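Long-range contacts in coatomer subunit delta (Saccharomyces cerevisiae, PDB 5FJZ), which binds a Dsl1 peptide through its mu-homology domain and, as part of the COPI vesicle coat, probably serves retrograde Golgi-to-ER transport of dilysine-tagged proteins: residues N55-D60 with T85-L90; G137-I142 with A206-A211; V161-P166 with M188-K193. All coordinates share one frame; numbering follows the deposited sequence.

In the fold
From the N terminus, the first loop to close is that of interaction 1, where 85-90 returns to 55-60 after 24 intervening residues that include helix 79-85; it joins two strands of a small three-stranded sheet at one end of the elongated mu-homology domain. Interaction 2 opens later, pairing 137-142 with 206-211 in a four-stranded sheet on the other side of the chain's centre, about 50 Å from interaction 1 between centres. Nested inside its loop lies interaction 3, where 161-166 meets 188-193. These two touch, their centres about 10 Å apart: Val161 packs on Ile209, and Pro163 on Ile209 and Glu210, linking the four-stranded sheet to the long mixed one.

Interaction 1. Residues N55-D60 with T85-L90; sequences NLKLAD and TKLISL
With its CG trans to the backbone N (chi1 -162°), Leu87 swings a methyl over the neighbouring strand, where its CD1 presses on CG of Lys57 at 3.4 Å, tighter than ordinary van der Waals contact. Lys86 uses its length differently: the chain is extended beyond CG and runs past Leu58 and Ala59 until NZ reaches the carbonyl O of Asp60, 3.0 Å away. The ammonium sits 37° above that carbonyl plane, and it also bonds the carbonyl O of Ile62, so one lysine ties down two carbonyls of the segment that follows the strand. Between these side chains the backbones run antiparallel. Leu56 and Ile88 exchange both N-H...O bonds, the one from Ile88 N to Leu56 O being nearly straight (174°), and Leu58 N donates to Lys86 O at 2.8 Å. On the face shared by Leu56 and Ile88 the two side chains slant across each other, CB to CB 3.7 Å, and Leu42 of strand 33-46 and Phe82 of helix 79-85 help to bury this face. Asn55 rests its amide carbon CG against CB of Ser89, 3.6 Å apart; an alanine here would take that amide away and would probably leave a gap beside CB of Ser89. Lys86, with positive phi, is where the chain leaves helix 79-85 and turns into the short strand. A helix exit feeding directly into an antiparallel edge strand thus completes the three-stranded sheet 87-88, 54-58 and 241-246 of the mu-homology domain.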
ATOM      1  N   ASN A  55     -31.515  10.459  12.722  1.00 27.53           N
ATOM      2  CA  ASN A  55     -30.941   9.336  13.377  1.00 22.88           C
ATOM      3  C   ASN A  55     -31.457   8.063  12.740  1.00 22.24           C
ATOM      4  O   ASN A  55     -32.559   8.022  12.185  1.00 25.74           O
ATOM      5  CB  ASN A  55     -31.316   9.237  14.866  1.00 30.28           C
ATOM      6  CG  ASN A  55     -30.632  10.273  15.764  1.00 35.36           C
ATOM      7  OD1 ASN A  55     -29.753  11.083  15.368  1.00 34.35           O
ATOM      8  ND2 ASN A  55     -31.073  10.272  16.982  1.00 34.96           N
ATOM      9  N   LEU A  56     -30.631   7.018  12.733  1.00 23.26           N
ATOM     10  CA  LEU A  56     -30.978   5.770  12.005  1.00 28.12           C
ATOM     11  C   LEU A  56     -31.288   4.751  13.052  1.00 27.42           C
ATOM     12  O   LEU A  56     -30.561   4.660  13.996  1.00 28.77           O
ATOM     13  CB  LEU A  56     -29.745   5.236  11.243  1.00 30.68           C
ATOM     14  CG  LEU A  56     -29.336   5.794   9.885  1.00 33.60           C
ATOM     15  CD1 LEU A  56     -29.657   7.244   9.616  1.00 37.55           C
ATOM     16  CD2 LEU A  56     -27.878   5.451   9.578  1.00 35.82           C
ATOM     17  N   LYS A  57     -32.391   4.012  12.891  1.00 34.72           N
ATOM     18  CA  LYS A  57     -32.702   2.920  13.814  1.00 33.84           C
ATOM     19  C   LYS A  57     -32.410   1.637  13.086  1.00 22.92           C
ATOM     20  O   LYS A  57     -32.972   1.389  12.042  1.00 23.21           O
ATOM     21  CB  LYS A  57     -34.171   2.905  14.257  1.00 36.75           C
ATOM     22  CG  LYS A  57     -34.473   3.778  15.457  1.00 50.06           C
ATOM     23  CD  LYS A  57     -35.957   3.681  15.845  1.00 57.90           C
ATOM     24  CE  LYS A  57     -36.387   4.820  16.769  1.00 62.13           C
ATOM     25  NZ  LYS A  57     -37.865   4.997  16.697  1.00 64.37           N
ATOM     26  N   LEU A  58     -31.512   0.831  13.640  1.00 26.08           N
ATOM     27  CA  LEU A  58     -31.222  -0.445  13.007  1.00 25.62           C
ATOM     28  C   LEU A  58     -32.357  -1.415  13.279  1.00 26.01           C
ATOM     29  O   LEU A  58     -33.019  -1.291  14.297  1.00 24.97           O
ATOM     30  CB  LEU A  58     -29.946  -0.993  13.563  1.00 25.14           C
ATOM     31  CG  LEU A  58     -28.666  -0.089  13.476  1.00 26.25           C
ATOM     32  CD1 LEU A  58     -27.443  -0.747  13.959  1.00 29.51           C
ATOM     33  CD2 LEU A  58     -28.406   0.377  12.069  1.00 31.10           C
ATOM     34  N   ALA A  59     -32.501  -2.420  12.418  1.00 27.73           N
ATOM     35  CA  ALA A  59     -33.563  -3.460  12.562  1.00 24.28           C
ATOM     36  C   ALA A  59     -33.475  -4.184  13.901  1.00 20.35           C
ATOM     37  O   ALA A  59     -32.399  -4.401  14.509  1.00 18.94           O
ATOM     38  CB  ALA A  59     -33.499  -4.499  11.475  1.00 26.49           C
ATOM     39  N   ASP A  60     -34.656  -4.438  14.451  1.00 23.43           N
ATOM     40  CA  ASP A  60     -34.753  -5.008  15.795  1.00 23.83           C
ATOM     41  C   ASP A  60     -34.097  -6.391  15.813  1.00 23.37           C
ATOM     42  O   ASP A  60     -33.640  -6.874  16.876  1.00 31.64           O
ATOM     43  CB  ASP A  60     -36.223  -5.104  16.155  1.00 26.92           C
ATOM     44  CG  ASP A  60     -36.824  -3.775  16.592  1.00 32.55           C
ATOM     45  OD1 ASP A  60     -36.124  -3.057  17.367  1.00 44.11           O
ATOM     46  OD2 ASP A  60     -38.000  -3.481  16.226  1.00 36.37           O
ATOM     47  N   THR A  85     -29.865   1.308  22.268  1.00 38.72           N
ATOM     48  CA  THR A  85     -31.113   1.308  21.495  1.00 35.18           C
ATOM     49  C   THR A  85     -30.993   1.038  20.005  1.00 34.56           C
ATOM     50  O   THR A  85     -32.000   1.193  19.290  1.00 30.43           O
ATOM     51  CB  THR A  85     -31.800   2.704  21.556  1.00 44.63           C
ATOM     52  OG1 THR A  85     -30.878   3.636  22.115  1.00 48.98           O
ATOM     53  CG2 THR A  85     -33.066   2.666  22.418  1.00 46.75           C
ATOM     54  N   LYS A  86     -29.797   0.665  19.526  1.00 27.37           N
ATOM     55  CA  LYS A  86     -29.572   0.349  18.095  1.00 26.47           C
ATOM     56  C   LYS A  86     -29.764   1.546  17.227  1.00 25.31           C
ATOM     57  O   LYS A  86     -30.341   1.446  16.143  1.00 24.38           O
ATOM     58  CB  LYS A  86     -30.473  -0.833  17.687  1.00 29.50           C
ATOM     59  CG  LYS A  86     -30.369  -2.016  18.638  1.00 33.72           C
ATOM     60  CD  LYS A  86     -31.159  -3.263  18.173  1.00 43.27           C
ATOM     61  CE  LYS A  86     -31.299  -4.286  19.332  1.00 44.99           C
ATOM     62  NZ  LYS A  86     -31.824  -5.607  18.840  1.00 53.41           N
ATOM     63  N   LEU A  87     -29.364   2.675  17.776  1.00 24.68           N
ATOM     64  CA  LEU A  87     -29.583   4.017  17.197  1.00 28.16           C
ATOM     65  C   LEU A  87     -28.259   4.564  16.734  1.00 21.46           C
ATOM     66  O   LEU A  87     -27.263   4.364  17.384  1.00 28.16           O
ATOM     67  CB  LEU A  87     -30.182   4.910  18.269  1.00 31.08           C
ATOM     68  CG  LEU A  87     -30.852   6.155  17.716  1.00 36.68           C
ATOM     69  CD1 LEU A  87     -32.106   5.788  16.907  1.00 37.27           C
ATOM     70  CD2 LEU A  87     -31.175   7.037  18.923  1.00 38.37           C
ATOM     71  N   ILE A  88     -28.230   5.047  15.502  1.00 27.14           N
ATOM     72  CA  ILE A  88     -27.057   5.747  14.991  1.00 25.74           C
ATOM     73  C   ILE A  88     -27.399   7.237  15.116  1.00 23.34           C
ATOM     74  O   ILE A  88     -28.301   7.694  14.430  1.00 29.14           O
ATOM     75  CB  ILE A  88     -26.794   5.377  13.516  1.00 23.45           C
ATOM     76  CG1 ILE A  88     -26.421   3.889  13.356  1.00 24.18           C
ATOM     77  CG2 ILE A  88     -25.698   6.212  12.903  1.00 25.16           C
ATOM     78  CD1 ILE A  88     -25.215   3.437  14.153  1.00 27.98           C
ATOM     79  N   SER A  89     -26.577   7.939  15.879  1.00 23.54           N
ATOM     80  CA  SER A  89     -26.810   9.341  16.279  1.00 27.52           C
ATOM     81  C   SER A  89     -25.458   9.957  16.550  1.00 25.12           C
ATOM     82  O   SER A  89     -24.518   9.252  16.943  1.00 25.17           O
ATOM     83  CB  SER A  89     -27.675   9.399  17.539  1.00 28.15           C
ATOM     84  OG  SER A  89     -26.934   8.964  18.693  1.00 27.86           O
ATOM     85  N   LEU A  90     -25.340  11.281  16.390  1.00 28.87           N
ATOM     86  CA  LEU A  90     -24.065  11.980  16.679  1.00 28.15           C
ATOM     87  C   LEU A  90     -23.734  12.069  18.164  1.00 27.85           C
ATOM     88  O   LEU A  90     -24.621  12.199  18.985  1.00 28.79           O
ATOM     89  CB  LEU A  90     -24.085  13.372  16.035  1.00 29.11           C
ATOM     90  CG  LEU A  90     -24.079  13.306  14.511  1.00 30.74           C
ATOM     91  CD1 LEU A  90     -24.403  14.656  13.929  1.00 36.24           C
ATOM     92  CD2 LEU A  90     -22.732  12.839  13.990  1.00 35.08           C
TER

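Interaction 2. Residues G137-I142 with A206-A211; sequences GFDVII and AFTIEA
Val140 and Phe207 make the dense centre of this strand pair. They lie side by side, and CB of Val140 sits over one face of the phenyl ring, 4.0 Å from its centroid in a CH-pi contact displaced toward the rim. A chi1 of 56° tucks the ring between its own backbone N and carbonyl carbon, which folds it back over the valine; CD1 of Ile142 then closes on the ring edge, in plane, 3.9 Å from CE1. Beneath the ring the backbones are locked by a reciprocal pair of bonds, of which Val140 N to Phe207 O (2.8 Å) is the more linear. Phe138 and Ile209 repeat this exchange two residues along. Ile159 of strand 155-159 packs on Phe207 and Ile209, burying this side against the other sheet, as expected of the beta sandwich of a mu-homology domain; here 137-146 and 202-210 are the two inner strands of an antiparallel four-stranded sheet. On the reverse face packing is looser; Asp139 and Ile141 are partly exposed, while Thr208 and Ala206 opposite them are buried. Ile141 touches Ala206 only lightly, CG1 to CB 4.1 Å. The firm link there is polar: Thr208 OG1 donates to Asp139 OD1 at 2.6 Å, on the anti side of the carboxylate and 33° out of its plane, while Asn170 ND2 bonds the same hydroxyl. At the far end the Phe138 ring, itself partly exposed, offers its edge to the carbonyl O of Ala211, 3.5 Å from CE1. Next to it Gly137 runs so close to Ile209 and Glu210 that a beta carbon at this position would collide with both.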
ATOM      1  N   GLY A 137      -0.817 -29.585 -20.499  1.00 34.93           N
ATOM      2  CA  GLY A 137      -1.441 -28.947 -19.341  1.00 34.49           C
ATOM      3  C   GLY A 137      -2.530 -29.814 -18.788  1.00 28.23           C
ATOM      4  O   GLY A 137      -2.354 -31.025 -18.713  1.00 27.02           O
ATOM      5  N   PHE A 138      -3.594 -29.176 -18.323  1.00 25.42           N
ATOM      6  CA  PHE A 138      -4.460 -29.811 -17.373  1.00 22.78           C
ATOM      7  C   PHE A 138      -5.948 -29.612 -17.601  1.00 20.48           C
ATOM      8  O   PHE A 138      -6.392 -28.584 -18.046  1.00 21.21           O
ATOM      9  CB  PHE A 138      -4.072 -29.363 -15.959  1.00 22.77           C
ATOM     10  CG  PHE A 138      -2.640 -29.686 -15.564  1.00 24.73           C
ATOM     11  CD1 PHE A 138      -1.616 -28.853 -15.931  1.00 24.04           C
ATOM     12  CD2 PHE A 138      -2.333 -30.864 -14.858  1.00 24.64           C
ATOM     13  CE1 PHE A 138      -0.298 -29.140 -15.626  1.00 26.33           C
ATOM     14  CE2 PHE A 138      -1.017 -31.152 -14.507  1.00 26.14           C
ATOM     15  CZ  PHE A 138       0.003 -30.292 -14.917  1.00 29.71           C
ATOM     16  N   ASP A 139      -6.712 -30.665 -17.277  1.00 20.98           N
ATOM     17  CA  ASP A 139      -8.134 -30.674 -17.303  1.00 19.09           C
ATOM     18  C   ASP A 139      -8.567 -30.347 -15.857  1.00 20.98           C
ATOM     19  O   ASP A 139      -8.258 -31.059 -14.894  1.00 21.16           O
ATOM     20  CB  ASP A 139      -8.748 -32.026 -17.768  1.00 21.56           C
ATOM     21  CG  ASP A 139      -8.420 -32.391 -19.206  1.00 26.99           C
ATOM     22  OD1 ASP A 139      -8.162 -31.556 -20.087  1.00 31.27           O
ATOM     23  OD2 ASP A 139      -8.433 -33.585 -19.509  1.00 30.06           O
ATOM     24  N   VAL A 140      -9.162 -29.175 -15.701  1.00 17.97           N
ATOM     25  CA  VAL A 140      -9.562 -28.651 -14.448  1.00 17.76           C
ATOM     26  C   VAL A 140     -11.026 -28.683 -14.281  1.00 18.38           C
ATOM     27  O   VAL A 140     -11.769 -28.314 -15.204  1.00 18.04           O
ATOM     28  CB  VAL A 140      -9.123 -27.163 -14.320  1.00 19.02           C
ATOM     29  CG1 VAL A 140      -9.512 -26.591 -12.980  1.00 22.30           C
ATOM     30  CG2 VAL A 140      -7.607 -27.038 -14.524  1.00 21.00           C
ATOM     31  N   ILE A 141     -11.476 -29.012 -13.072  1.00 16.68           N
ATOM     32  CA  ILE A 141     -12.848 -28.871 -12.707  1.00 18.06           C
ATOM     33  C   ILE A 141     -12.925 -28.072 -11.394  1.00 16.95           C
ATOM     34  O   ILE A 141     -12.317 -28.428 -10.383  1.00 18.50           O
ATOM     35  CB  ILE A 141     -13.545 -30.279 -12.493  1.00 19.43           C
ATOM     36  CG1 ILE A 141     -13.515 -31.088 -13.782  1.00 23.00           C
ATOM     37  CG2 ILE A 141     -14.968 -30.095 -11.946  1.00 20.03           C
ATOM     38  CD1 ILE A 141     -14.175 -32.480 -13.713  1.00 25.54           C
ATOM     39  N   ILE A 142     -13.647 -26.990 -11.463  1.00 17.12           N
ATOM     40  CA  ILE A 142     -13.962 -26.205 -10.299  1.00 19.73           C
ATOM     41  C   ILE A 142     -15.409 -26.462  -9.971  1.00 19.30           C
ATOM     42  O   ILE A 142     -16.347 -26.081 -10.716  1.00 19.88           O
ATOM     43  CB  ILE A 142     -13.762 -24.656 -10.542  1.00 17.93           C
ATOM     44  CG1 ILE A 142     -12.351 -24.381 -10.990  1.00 16.34           C
ATOM     45  CG2 ILE A 142     -14.035 -23.940  -9.194  1.00 20.82           C
ATOM     46  CD1 ILE A 142     -12.080 -22.933 -11.471  1.00 17.87           C
ATOM     47  N   ALA A 206     -15.581 -26.483 -16.032  1.00 15.26           N
ATOM     48  CA  ALA A 206     -14.572 -27.364 -16.469  1.00 13.31           C
ATOM     49  C   ALA A 206     -13.887 -26.871 -17.717  1.00 14.04           C
ATOM     50  O   ALA A 206     -14.546 -26.405 -18.655  1.00 16.83           O
ATOM     51  CB  ALA A 206     -15.215 -28.794 -16.696  1.00 14.22           C
ATOM     52  N   PHE A 207     -12.574 -26.960 -17.738  1.00 16.91           N
ATOM     53  CA  PHE A 207     -11.777 -26.476 -18.866  1.00 17.73           C
ATOM     54  C   PHE A 207     -10.454 -27.117 -18.890  1.00 17.74           C
ATOM     55  O   PHE A 207     -10.015 -27.711 -17.890  1.00 23.17           O
ATOM     56  CB  PHE A 207     -11.683 -24.922 -18.826  1.00 21.69           C
ATOM     57  CG  PHE A 207     -11.141 -24.429 -17.550  1.00 19.99           C
ATOM     58  CD1 PHE A 207     -11.941 -24.375 -16.399  1.00 19.34           C
ATOM     59  CD2 PHE A 207      -9.845 -24.175 -17.424  1.00 18.21           C
ATOM     60  CE1 PHE A 207     -11.400 -23.958 -15.173  1.00 18.31           C
ATOM     61  CE2 PHE A 207      -9.297 -23.794 -16.212  1.00 20.28           C
ATOM     62  CZ  PHE A 207     -10.090 -23.659 -15.082  1.00 19.42           C
ATOM     63  N   THR A 208      -9.759 -26.964 -20.027  1.00 17.58           N
ATOM     64  CA  THR A 208      -8.433 -27.365 -20.179  1.00 18.74           C
ATOM     65  C   THR A 208      -7.539 -26.153 -20.443  1.00 17.77           C
ATOM     66  O   THR A 208      -7.876 -25.335 -21.248  1.00 19.33           O
ATOM     67  CB  THR A 208      -8.329 -28.337 -21.387  1.00 23.59           C
ATOM     68  OG1 THR A 208      -9.204 -29.466 -21.158  1.00 26.88           O
ATOM     69  CG2 THR A 208      -6.923 -28.867 -21.490  1.00 23.46           C
ATOM     70  N   ILE A 209      -6.463 -26.090 -19.733  1.00 18.31           N
ATOM     71  CA  ILE A 209      -5.557 -24.956 -19.771  1.00 22.01           C
ATOM     72  C   ILE A 209      -4.149 -25.459 -19.691  1.00 21.60           C
ATOM     73  O   ILE A 209      -3.842 -26.403 -18.966  1.00 20.42           O
ATOM     74  CB  ILE A 209      -5.884 -23.937 -18.621  1.00 20.53           C
ATOM     75  CG1 ILE A 209      -5.100 -22.630 -18.806  1.00 19.53           C
ATOM     76  CG2 ILE A 209      -5.602 -24.533 -17.252  1.00 21.73           C
ATOM     77  CD1 ILE A 209      -5.646 -21.482 -17.901  1.00 21.06           C
ATOM     78  N   GLU A 210      -3.237 -24.809 -20.430  1.00 30.03           N
ATOM     79  CA  GLU A 210      -1.786 -25.114 -20.356  1.00 29.66           C
ATOM     80  C   GLU A 210      -1.132 -24.554 -19.103  1.00 30.85           C
ATOM     81  O   GLU A 210      -1.363 -23.413 -18.784  1.00 35.82           O
ATOM     82  CB  GLU A 210      -1.028 -24.494 -21.528  1.00 35.59           C
ATOM     83  CG  GLU A 210      -1.191 -25.203 -22.854  1.00 41.52           C
ATOM     84  CD  GLU A 210      -0.260 -24.634 -23.915  1.00 53.28           C
ATOM     85  OE1 GLU A 210       0.324 -23.531 -23.696  1.00 60.42           O
ATOM     86  OE2 GLU A 210      -0.110 -25.296 -24.967  1.00 60.78           O
ATOM     87  N   ALA A 211      -0.301 -25.355 -18.437  1.00 28.11           N
ATOM     88  CA  ALA A 211       0.524 -24.924 -17.362  1.00 30.29           C
ATOM     89  C   ALA A 211       1.708 -25.853 -17.285  1.00 35.03           C
ATOM     90  O   ALA A 211       1.608 -27.012 -17.687  1.00 37.25           O
ATOM     91  CB  ALA A 211      -0.263 -25.001 -16.040  1.00 27.21           C
TER

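Interaction 3. Residues V161-P166 with M188-K193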
ATOM      1  N   VAL A 161      -1.914 -18.222 -14.805  1.00 22.04           N
ATOM      2  CA  VAL A 161      -1.059 -18.709 -15.860  1.00 21.64           C
ATOM      3  C   VAL A 161      -1.422 -17.918 -17.080  1.00 19.82           C
ATOM      4  O   VAL A 161      -2.492 -17.303 -17.146  1.00 16.11           O
ATOM      5  CB  VAL A 161      -1.184 -20.240 -16.070  1.00 20.27           C
ATOM      6  CG1 VAL A 161      -0.687 -20.982 -14.883  1.00 22.70           C
ATOM      7  CG2 VAL A 161      -2.572 -20.643 -16.400  1.00 19.19           C
ATOM      8  N   PHE A 162      -0.511 -17.877 -18.036  1.00 21.31           N
ATOM      9  CA  PHE A 162      -0.758 -17.160 -19.288  1.00 20.48           C
ATOM     10  C   PHE A 162      -0.415 -18.115 -20.444  1.00 22.85           C
ATOM     11  O   PHE A 162       0.750 -18.138 -20.873  1.00 24.87           O
ATOM     12  CB  PHE A 162       0.211 -15.939 -19.411  1.00 21.53           C
ATOM     13  CG  PHE A 162      -0.038 -14.859 -18.388  1.00 19.40           C
ATOM     14  CD1 PHE A 162       0.421 -15.023 -17.104  1.00 23.60           C
ATOM     15  CD2 PHE A 162      -0.823 -13.799 -18.677  1.00 20.52           C
ATOM     16  CE1 PHE A 162       0.129 -14.089 -16.122  1.00 23.73           C
ATOM     17  CE2 PHE A 162      -1.157 -12.875 -17.708  1.00 22.52           C
ATOM     18  CZ  PHE A 162      -0.663 -13.010 -16.433  1.00 24.10           C
ATOM     19  N   PRO A 163      -1.365 -18.937 -20.882  1.00 24.88           N
ATOM     20  CA  PRO A 163      -0.920 -20.034 -21.748  1.00 29.90           C
ATOM     21  C   PRO A 163      -0.739 -19.571 -23.183  1.00 36.79           C
ATOM     22  O   PRO A 163      -1.434 -18.655 -23.603  1.00 37.48           O
ATOM     23  CB  PRO A 163      -2.071 -21.050 -21.650  1.00 33.57           C
ATOM     24  CG  PRO A 163      -3.234 -20.316 -21.082  1.00 30.28           C
ATOM     25  CD  PRO A 163      -2.720 -19.151 -20.319  1.00 25.13           C
ATOM     26  N   GLN A 164       0.185 -20.205 -23.905  1.00 38.92           N
ATOM     27  CA  GLN A 164       0.333 -19.996 -25.363  1.00 44.45           C
ATOM     28  C   GLN A 164      -1.014 -20.346 -26.029  1.00 41.27           C
ATOM     29  O   GLN A 164      -1.661 -19.477 -26.632  1.00 46.03           O
ATOM     30  CB  GLN A 164       1.537 -20.815 -25.904  1.00 43.14           C
ATOM     31  CG  GLN A 164       2.890 -20.322 -25.414  1.00 47.18           C
ATOM     32  CD  GLN A 164       3.313 -19.011 -26.088  1.00 50.49           C
ATOM     33  OE1 GLN A 164       3.601 -18.963 -27.300  1.00 47.05           O
ATOM     34  NE2 GLN A 164       3.396 -17.946 -25.294  1.00 51.60           N
ATOM     35  N   GLU A 165      -1.530 -21.543 -25.753  1.00 31.62           N
ATOM     36  CA  GLU A 165      -2.750 -22.053 -26.448  1.00 31.77           C
ATOM     37  C   GLU A 165      -4.025 -21.494 -25.824  1.00 27.87           C
ATOM     38  O   GLU A 165      -4.053 -21.297 -24.628  1.00 27.13           O
ATOM     39  CB  GLU A 165      -2.726 -23.582 -26.333  1.00 37.98           C
ATOM     40  CG  GLU A 165      -3.781 -24.361 -27.103  1.00 42.19           C
ATOM     41  CD  GLU A 165      -3.571 -24.340 -28.605  1.00 47.55           C
ATOM     42  OE1 GLU A 165      -2.471 -23.964 -29.087  1.00 44.26           O
ATOM     43  OE2 GLU A 165      -4.524 -24.740 -29.323  1.00 57.87           O
ATOM     44  N   PRO A 166      -5.094 -21.308 -26.610  1.00 25.28           N
ATOM     45  CA  PRO A 166      -6.410 -20.966 -26.046  1.00 27.82           C
ATOM     46  C   PRO A 166      -6.955 -21.955 -25.018  1.00 28.83           C
ATOM     47  O   PRO A 166      -6.808 -23.164 -25.182  1.00 28.11           O
ATOM     48  CB  PRO A 166      -7.364 -20.977 -27.224  1.00 28.28           C
ATOM     49  CG  PRO A 166      -6.550 -21.143 -28.473  1.00 29.51           C
ATOM     50  CD  PRO A 166      -5.105 -21.327 -28.088  1.00 29.51           C
ATOM     51  N   MET A 188      -4.476 -11.329 -11.655  1.00 29.02           N
ATOM     52  CA  MET A 188      -3.475 -11.715 -12.594  1.00 30.19           C
ATOM     53  C   MET A 188      -3.706 -13.134 -13.162  1.00 25.07           C
ATOM     54  O   MET A 188      -3.788 -14.109 -12.413  1.00 24.59           O
ATOM     55  CB  MET A 188      -2.147 -11.727 -11.884  1.00 32.34           C
ATOM     56  CG  MET A 188      -0.976 -12.035 -12.822  1.00 43.82           C
ATOM     57  SD  MET A 188       0.372 -12.889 -11.997  1.00 69.62           S
ATOM     58  CE  MET A 188       0.647 -11.787 -10.578  1.00 67.58           C
ATOM     59  N   GLY A 189      -3.660 -13.247 -14.488  1.00 26.00           N
ATOM     60  CA  GLY A 189      -3.689 -14.577 -15.166  1.00 22.21           C
ATOM     61  C   GLY A 189      -4.822 -14.594 -16.147  1.00 23.21           C
ATOM     62  O   GLY A 189      -5.164 -13.581 -16.747  1.00 20.20           O
ATOM     63  N   THR A 190      -5.391 -15.775 -16.331  1.00 19.29           N
ATOM     64  CA  THR A 190      -6.440 -16.004 -17.302  1.00 18.37           C
ATOM     65  C   THR A 190      -7.803 -16.146 -16.600  1.00 18.31           C
ATOM     66  O   THR A 190      -7.934 -16.886 -15.657  1.00 17.45           O
ATOM     67  CB  THR A 190      -6.084 -17.275 -18.080  1.00 20.02           C
ATOM     68  OG1 THR A 190      -4.759 -17.125 -18.634  1.00 22.96           O
ATOM     69  CG2 THR A 190      -7.126 -17.556 -19.159  1.00 22.57           C
ATOM     70  N   SER A 191      -8.804 -15.429 -17.086  1.00 18.69           N
ATOM     71  CA  SER A 191     -10.073 -15.269 -16.405  1.00 17.89           C
ATOM     72  C   SER A 191     -11.219 -15.830 -17.239  1.00 17.61           C
ATOM     73  O   SER A 191     -11.355 -15.535 -18.447  1.00 20.80           O
ATOM     74  CB  SER A 191     -10.397 -13.825 -16.059  1.00 17.34           C
ATOM     75  OG  SER A 191      -9.459 -13.340 -15.092  1.00 19.22           O
ATOM     76  N   ILE A 192     -12.067 -16.587 -16.571  1.00 13.33           N
ATOM     77  CA  ILE A 192     -13.255 -17.238 -17.182  1.00 13.80           C
ATOM     78  C   ILE A 192     -14.465 -16.808 -16.433  1.00 14.64           C
ATOM     79  O   ILE A 192     -14.548 -16.946 -15.208  1.00 19.43           O
ATOM     80  CB  ILE A 192     -13.186 -18.818 -17.163  1.00 15.06           C
ATOM     81  CG1 ILE A 192     -11.945 -19.270 -17.885  1.00 17.00           C
ATOM     82  CG2 ILE A 192     -14.504 -19.336 -17.787  1.00 16.87           C
ATOM     83  CD1 ILE A 192     -11.540 -20.738 -17.603  1.00 19.65           C
ATOM     84  N   LYS A 193     -15.458 -16.333 -17.151  1.00 16.29           N
ATOM     85  CA  LYS A 193     -16.656 -15.886 -16.549  1.00 14.95           C
ATOM     86  C   LYS A 193     -17.750 -16.831 -16.762  1.00 18.57           C
ATOM     87  O   LYS A 193     -17.949 -17.308 -17.873  1.00 20.26           O
ATOM     88  CB  LYS A 193     -17.075 -14.582 -17.189  1.00 16.62           C
ATOM     89  CG  LYS A 193     -18.393 -13.979 -16.734  1.00 20.44           C
ATOM     90  CD  LYS A 193     -18.436 -12.444 -16.925  1.00 30.35           C
ATOM     91  CE  LYS A 193     -19.336 -12.023 -18.049  1.00 33.80           C
ATOM     92  NZ  LYS A 193     -19.001 -12.598 -19.360  1.00 45.35           N
TER
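This is a contact between a loop and the start of a strand: 161-166, which leaves strand 155-159, lies against Met188, Gly189 and Thr190, where strand 190-194 begins. In the beta sandwich of the mu-homology domain these two strands are antiparallel neighbours in the long mixed sheet, and Thr190 still shares a backbone hydrogen bond with Ile159. Beyond that point regular pairing gives out. Val161 O and Thr190 N come no closer than 3.4 Å and at a poor angle, and side chains take over. Phe162 has the largest share of the packing, with Thr190 and Gly189 close behind. Its chi1 of -67° sets the Phe162 ring beside its own backbone N and carries the far end of the ring to the other segment, where CA of Gly189 lies over one face in a CH-pi contact, 4.1 Å from the centroid and 28° off the normal. Met188 comes at the edge instead, its CG in the ring plane and 3.8 Å from CZ, the two side chains crossing at about a right angle. Gly189 has backbone angles at which a beta carbon would jam against the preceding carbonyl O, and one would also sit tight against Val161 N. The area buried is modest, 218 Å², but other molecules cover the same place: Phe162 packs on an aromatic side chain of the bound peptide and on Pro98 of the second subunit, and Met188 also touches the peptide. Thr190 OG1 is bonded by Gln102 NE2 of that second subunit and has CD of Pro163 close by, at 3.3 Å. The same hydroxyl donates its proton to Val161 O at 2.7 Å, approaching from 32° off the carbonyl plane.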